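Long-range contact in CpuTA1 (Curtobacterium pusillum, PDB 5K3W), which belongs to the class IV aminotransferase family of pyridoxal-5'-phosphate-dependent proteins and is present as a two-chain assembly with pyridoxal-5'-phosphate bound: residues Gly111-Gly123 against Gly132-Arg146. Residues are numbered along the deposited sequence; the frame is centred on the assembly and turned at random.
Sequences GGELFAKLILTRG and GWVFVDEGEDFSQQR
Lys-117 and Phe-135 face each other as a hydrogen-bonded pair of an antiparallel beta hairpin, strand 114-121 against strand 132-138. Their side chains run side by side. Lys-117 CB sits over one face of the Phe-135 ring, 3.9 Å from its centroid, in a CH-pi contact. CG of Lys-117 lies anti to the backbone N (chi1 175°), which keeps the chain along the ring, and CD comes 3.5 Å from Phe-135 CZ. The bend at chi3 (-85°) then leads the amino end away. Two neighbours on the same sheet face meet the ring from other directions. Ile-119 CD1 reaches its edge, and Phe-115 CE2 approaches CE1 of Phe-135 at 3.8 Å. Farther along, Ile-119 CG2 and Thr-121 CG2 touch the edge of the Trp-133 indole. The other face carries smaller contacts, such as Ala-116 CB with Val-136 CG2 at 4.1 Å.

Paired backbone bonds link Phe-115 with Asp-137, Lys-117 with Phe-135, and Ile-119 with Trp-133. Gly-139 N extends the ladder to Glu-113 O (2.9 Å). Beyond it the chain loops back, and Arg-146 grips Glu-113 end-on. Arg-146 NH2 donates to Glu-113 OE1 and Arg-146 NH1 to Glu-113 OE2, each at 2.9 Å, and both oxygens use their syn lone pairs. The carboxylate and guanidinium planes are only 9° apart. A water joins Glu-113 OE1 to Glu-140 O, and Val-272 O and Arg-273 O also accept from Arg-146, fixing the guanidinium further. Arg-3 forms a salt bridge with Asp-137.

The hairpin is central in the antiparallel sheet, between strands 54-62 and 5-9. Helix 90-108 packs on the Leu-118 and Val-134 face; Thr-45 and Arg-51 of the second subunit pack against Phe-135 and Lys-117.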
loop_
_atom_site.group_PDB
_atom_site.type_symbol
_atom_site.label_atom_id
_atom_site.label_comp_id
_atom_site.label_asym_id
_atom_site.label_seq_id
_atom_site.Cartn_x
_atom_site.Cartn_y
_atom_site.Cartn_z
ATOM N N GLY A 111 33.761 -3.410 0.207
ATOM C CA GLY A 111 33.797 -1.993 0.478
ATOM C C GLY A 111 32.412 -1.391 0.422
ATOM O O GLY A 111 31.669 -1.611 -0.537
ATOM N N GLY A 112 32.057 -0.644 1.451
ATOM C CA GLY A 112 30.791 0.068 1.486
ATOM C C GLY A 112 29.706 -0.722 2.186
ATOM O O GLY A 112 29.724 -1.950 2.244
ATOM N N GLU A 113 28.752 0.009 2.752
ATOM C CA GLU A 113 27.579 -0.615 3.341
ATOM C C GLU A 113 26.610 -0.981 2.225
ATOM O O GLU A 113 26.271 -0.139 1.386
ATOM C CB GLU A 113 26.908 0.324 4.342
ATOM C CG GLU A 113 27.839 1.018 5.317
ATOM C CD GLU A 113 27.095 1.911 6.318
ATOM O OE1 GLU A 113 25.837 1.980 6.270
ATOM O OE2 GLU A 113 27.782 2.552 7.156
ATOM N N LEU A 114 26.181 -2.233 2.194
ATOM C CA LEU A 114 25.179 -2.649 1.229
ATOM C C LEU A 114 23.877 -2.950 1.951
ATOM O O LEU A 114 23.804 -2.977 3.184
ATOM C CB LEU A 114 25.627 -3.886 0.449
ATOM C CG LEU A 114 27.073 -3.975 -0.026
ATOM C CD1 LEU A 114 27.297 -5.369 -0.580
ATOM C CD2 LEU A 114 27.385 -2.921 -1.075
ATOM N N PHE A 115 22.844 -3.196 1.157
ATOM C CA PHE A 115 21.597 -3.710 1.691
ATOM C C PHE A 115 21.039 -4.758 0.729
ATOM O O PHE A 115 21.359 -4.786 -0.464
ATOM C CB PHE A 115 20.577 -2.571 1.952
ATOM C CG PHE A 115 20.043 -1.947 0.708
ATOM C CD1 PHE A 115 20.776 -0.988 0.029
ATOM C CD2 PHE A 115 18.819 -2.343 0.190
ATOM C CE1 PHE A 115 20.299 -0.415 -1.139
ATOM C CE2 PHE A 115 18.324 -1.774 -0.966
ATOM C CZ PHE A 115 19.076 -0.804 -1.640
ATOM N N ALA A 116 20.226 -5.641 1.287
ATOM C CA ALA A 116 19.461 -6.623 0.546
ATOM C C ALA A 116 17.997 -6.325 0.796
ATOM O O ALA A 116 17.596 -6.034 1.930
ATOM C CB ALA A 116 19.801 -8.048 0.988
ATOM N N LYS A 117 17.206 -6.359 -0.264
ATOM C CA LYS A 117 15.775 -6.118 -0.168
ATOM C C LYS A 117 15.040 -7.357 -0.655
ATOM O O LYS A 117 15.322 -7.859 -1.748
ATOM C CB LYS A 117 15.354 -4.885 -0.977
ATOM C CG LYS A 117 13.827 -4.682 -1.001
ATOM C CD LYS A 117 13.427 -3.232 -1.254
ATOM C CE LYS A 117 13.404 -2.445 0.045
ATOM N NZ LYS A 117 12.970 -1.034 -0.171
ATOM N N LEU A 118 14.113 -7.845 0.160
ATOM C CA LEU A 118 13.320 -9.025 -0.163
ATOM C C LEU A 118 11.898 -8.581 -0.464
ATOM O O LEU A 118 11.297 -7.844 0.325
ATOM C CB LEU A 118 13.326 -10.039 0.989
ATOM C CG LEU A 118 14.609 -10.755 1.434
ATOM C CD1 LEU A 118 15.766 -9.794 1.741
ATOM C CD2 LEU A 118 14.320 -11.654 2.654
ATOM N N ILE A 119 11.356 -9.036 -1.590
ATOM C CA ILE A 119 10.024 -8.629 -2.003
ATOM C C ILE A 119 9.216 -9.868 -2.354
ATOM O O ILE A 119 9.599 -10.633 -3.246
ATOM C CB ILE A 119 10.069 -7.642 -3.178
ATOM C CG1 ILE A 119 10.680 -6.324 -2.695
ATOM C CG2 ILE A 119 8.674 -7.424 -3.749
ATOM C CD1 ILE A 119 10.903 -5.337 -3.786
ATOM N N LEU A 120 8.093 -10.056 -1.660
ATOM C CA LEU A 120 7.216 -11.203 -1.857
ATOM C C LEU A 120 5.794 -10.703 -2.075
ATOM O O LEU A 120 5.230 -10.039 -1.199
ATOM C CB LEU A 120 7.277 -12.147 -0.654
ATOM C CG LEU A 120 6.288 -13.322 -0.593
ATOM C CD1 LEU A 120 6.390 -14.164 -1.832
ATOM C CD2 LEU A 120 6.562 -14.168 0.642
ATOM N N THR A 121 5.210 -11.030 -3.224
ATOM C CA THR A 121 3.860 -10.580 -3.559
ATOM C C THR A 121 2.934 -11.770 -3.806
ATOM O O THR A 121 3.370 -12.919 -3.941
ATOM C CB THR A 121 3.850 -9.677 -4.803
ATOM O OG1 THR A 121 3.910 -10.499 -5.971
ATOM C CG2 THR A 121 5.037 -8.714 -4.799
ATOM N N ARG A 122 1.636 -11.472 -3.881
ATOM C CA ARG A 122 0.630 -12.491 -4.170
ATOM C C ARG A 122 0.695 -12.972 -5.616
ATOM O O ARG A 122 0.006 -13.935 -5.960
ATOM C CB ARG A 122 -0.781 -11.957 -3.835
ATOM C CG ARG A 122 -1.838 -13.045 -3.511
ATOM C CD ARG A 122 -3.112 -12.465 -2.862
ATOM N NE ARG A 122 -2.833 -11.519 -1.774
ATOM C CZ ARG A 122 -2.709 -11.842 -0.484
ATOM N NH1 ARG A 122 -2.846 -13.098 -0.086
ATOM N NH2 ARG A 122 -2.436 -10.906 0.415
ATOM N N GLY A 123 1.506 -12.334 -6.463
ATOM C CA GLY A 123 1.751 -12.800 -7.813
ATOM C C GLY A 123 0.905 -12.096 -8.862
ATOM O O GLY A 123 0.089 -11.207 -8.590
ATOM N N GLY A 132 8.480 -13.415 -6.077
ATOM C CA GLY A 132 9.544 -13.122 -5.130
ATOM C C GLY A 132 10.792 -12.621 -5.825
ATOM O O GLY A 132 11.120 -13.045 -6.935
ATOM N N TRP A 133 11.492 -11.704 -5.156
ATOM C CA TRP A 133 12.725 -11.130 -5.660
ATOM C C TRP A 133 13.635 -10.777 -4.496
ATOM O O TRP A 133 13.179 -10.482 -3.390
ATOM C CB TRP A 133 12.467 -9.865 -6.481
ATOM C CG TRP A 133 11.719 -10.079 -7.738
ATOM C CD1 TRP A 133 12.237 -10.457 -8.938
ATOM C CD2 TRP A 133 10.315 -9.892 -7.941
ATOM N NE1 TRP A 133 11.237 -10.537 -9.881
ATOM C CE2 TRP A 133 10.045 -10.195 -9.297
ATOM C CE3 TRP A 133 9.257 -9.510 -7.111
ATOM C CZ2 TRP A 133 8.757 -10.121 -9.849
ATOM C CZ3 TRP A 133 7.970 -9.441 -7.659
ATOM C CH2 TRP A 133 7.738 -9.746 -9.018
ATOM N N VAL A 134 14.932 -10.780 -4.770
ATOM C CA VAL A 134 15.938 -10.232 -3.873
ATOM C C VAL A 134 16.853 -9.370 -4.719
ATOM O O VAL A 134 17.315 -9.817 -5.775
ATOM C CB VAL A 134 16.766 -11.332 -3.169
ATOM C CG1 VAL A 134 17.806 -10.703 -2.226
ATOM C CG2 VAL A 134 15.880 -12.294 -2.422
ATOM N N PHE A 135 17.142 -8.159 -4.262
ATOM C CA PHE A 135 18.248 -7.438 -4.875
ATOM C C PHE A 135 19.186 -6.875 -3.816
ATOM O O PHE A 135 18.790 -6.589 -2.683
ATOM C CB PHE A 135 17.768 -6.333 -5.842
ATOM C CG PHE A 135 16.954 -5.238 -5.210
ATOM C CD1 PHE A 135 17.570 -4.098 -4.709
ATOM C CD2 PHE A 135 15.571 -5.318 -5.177
ATOM C CE1 PHE A 135 16.817 -3.063 -4.163
ATOM C CE2 PHE A 135 14.817 -4.298 -4.626
ATOM C CZ PHE A 135 15.440 -3.169 -4.116
ATOM N N VAL A 136 20.448 -6.759 -4.199
ATOM C CA VAL A 136 21.517 -6.245 -3.354
ATOM C C VAL A 136 22.112 -5.015 -4.031
ATOM O O VAL A 136 22.272 -4.986 -5.254
ATOM C CB VAL A 136 22.605 -7.319 -3.125
ATOM C CG1 VAL A 136 23.760 -6.746 -2.330
ATOM C CG2 VAL A 136 22.004 -8.558 -2.431
ATOM N N ASP A 137 22.443 -4.000 -3.246
ATOM C CA ASP A 137 22.988 -2.793 -3.844
ATOM C C ASP A 137 23.591 -1.940 -2.741
ATOM O O ASP A 137 23.380 -2.183 -1.548
ATOM C CB ASP A 137 21.921 -2.016 -4.613
ATOM C CG ASP A 137 22.509 -0.935 -5.506
ATOM O OD1 ASP A 137 23.744 -0.937 -5.708
ATOM O OD2 ASP A 137 21.735 -0.099 -6.029
ATOM N N GLU A 138 24.348 -0.932 -3.164
ATOM C CA GLU A 138 24.964 -0.005 -2.231
ATOM C C GLU A 138 23.895 0.808 -1.515
ATOM O O GLU A 138 22.898 1.220 -2.115
ATOM C CB GLU A 138 25.932 0.915 -2.970
ATOM C CG GLU A 138 27.149 1.279 -2.155
ATOM C CD GLU A 138 28.283 1.833 -3.004
ATOM O OE1 GLU A 138 29.392 2.020 -2.451
ATOM O OE2 GLU A 138 28.067 2.073 -4.219
ATOM N N GLY A 139 24.098 1.018 -0.215
ATOM C CA GLY A 139 23.130 1.745 0.567
ATOM C C GLY A 139 23.296 3.239 0.450
ATOM O O GLY A 139 24.325 3.748 0.007
ATOM N N GLU A 140 22.249 3.954 0.847
ATOM C CA GLU A 140 22.321 5.405 0.899
ATOM C C GLU A 140 23.266 5.843 2.009
ATOM O O GLU A 140 23.403 5.174 3.038
ATOM C CB GLU A 140 20.943 6.010 1.139
ATOM C CG GLU A 140 21.010 7.467 1.541
ATOM C CD GLU A 140 19.650 8.056 1.845
ATOM O OE1 GLU A 140 18.648 7.565 1.273
ATOM O OE2 GLU A 140 19.590 9.006 2.668
ATOM N N ASP A 141 23.922 6.978 1.789
ATOM C CA ASP A 141 24.824 7.554 2.782
ATOM C C ASP A 141 24.002 8.193 3.900
ATOM O O ASP A 141 23.326 9.204 3.685
ATOM C CB ASP A 141 25.744 8.568 2.107
ATOM C CG ASP A 141 26.727 9.209 3.066
ATOM O OD1 ASP A 141 26.602 9.029 4.299
ATOM O OD2 ASP A 141 27.621 9.925 2.576
ATOM N N PHE A 142 24.060 7.608 5.097
ATOM C CA PHE A 142 23.310 8.095 6.253
ATOM C C PHE A 142 24.206 8.720 7.321
ATOM O O PHE A 142 23.777 8.866 8.469
ATOM C CB PHE A 142 22.503 6.962 6.887
ATOM C CG PHE A 142 21.336 6.504 6.070
ATOM C CD1 PHE A 142 20.217 7.319 5.915
ATOM C CD2 PHE A 142 21.332 5.240 5.497
ATOM C CE1 PHE A 142 19.129 6.897 5.180
ATOM C CE2 PHE A 142 20.246 4.805 4.765
ATOM C CZ PHE A 142 19.143 5.639 4.601
ATOM N N SER A 143 25.445 9.083 6.978
ATOM C CA SER A 143 26.366 9.574 7.998
ATOM C C SER A 143 25.818 10.812 8.692
ATOM O O SER A 143 25.965 10.969 9.912
ATOM C CB SER A 143 27.724 9.877 7.376
ATOM O OG SER A 143 27.554 10.700 6.239
ATOM N N GLN A 144 25.201 11.711 7.933
ATOM C CA GLN A 144 24.662 12.923 8.537
ATOM C C GLN A 144 23.480 12.602 9.454
ATOM O O GLN A 144 23.438 13.052 10.606
ATOM C CB GLN A 144 24.268 13.910 7.436
ATOM C CG GLN A 144 24.177 15.332 7.906
ATOM C CD GLN A 144 25.436 15.765 8.627
ATOM O OE1 GLN A 144 26.552 15.401 8.229
ATOM N NE2 GLN A 144 25.269 16.527 9.711
ATOM N N GLN A 145 22.515 11.805 8.966
ATOM C CA GLN A 145 21.359 11.459 9.791
ATOM C C GLN A 145 21.779 10.730 11.070
ATOM O O GLN A 145 21.157 10.917 12.124
ATOM C CB GLN A 145 20.355 10.622 8.979
ATOM C CG GLN A 145 19.940 11.267 7.640
ATOM C CD GLN A 145 18.436 11.174 7.315
ATOM O OE1 GLN A 145 17.794 10.120 7.447
ATOM N NE2 GLN A 145 17.874 12.297 6.876
ATOM N N ARG A 146 22.843 9.924 11.015
ATOM C CA ARG A 146 23.338 9.278 12.224
ATOM C C ARG A 146 23.837 10.273 13.266
ATOM O O ARG A 146 24.026 9.879 14.423
ATOM C CB ARG A 146 24.441 8.281 11.871
ATOM C CG ARG A 146 23.923 7.096 11.096
ATOM C CD ARG A 146 25.001 6.101 10.727
ATOM N NE ARG A 146 24.421 5.098 9.842
ATOM C CZ ARG A 146 25.107 4.226 9.119
ATOM N NH1 ARG A 146 26.432 4.206 9.158
ATOM N NH2 ARG A 146 24.456 3.371 8.345
HETATM O O HOH W 1 24.618 2.596 4.050
#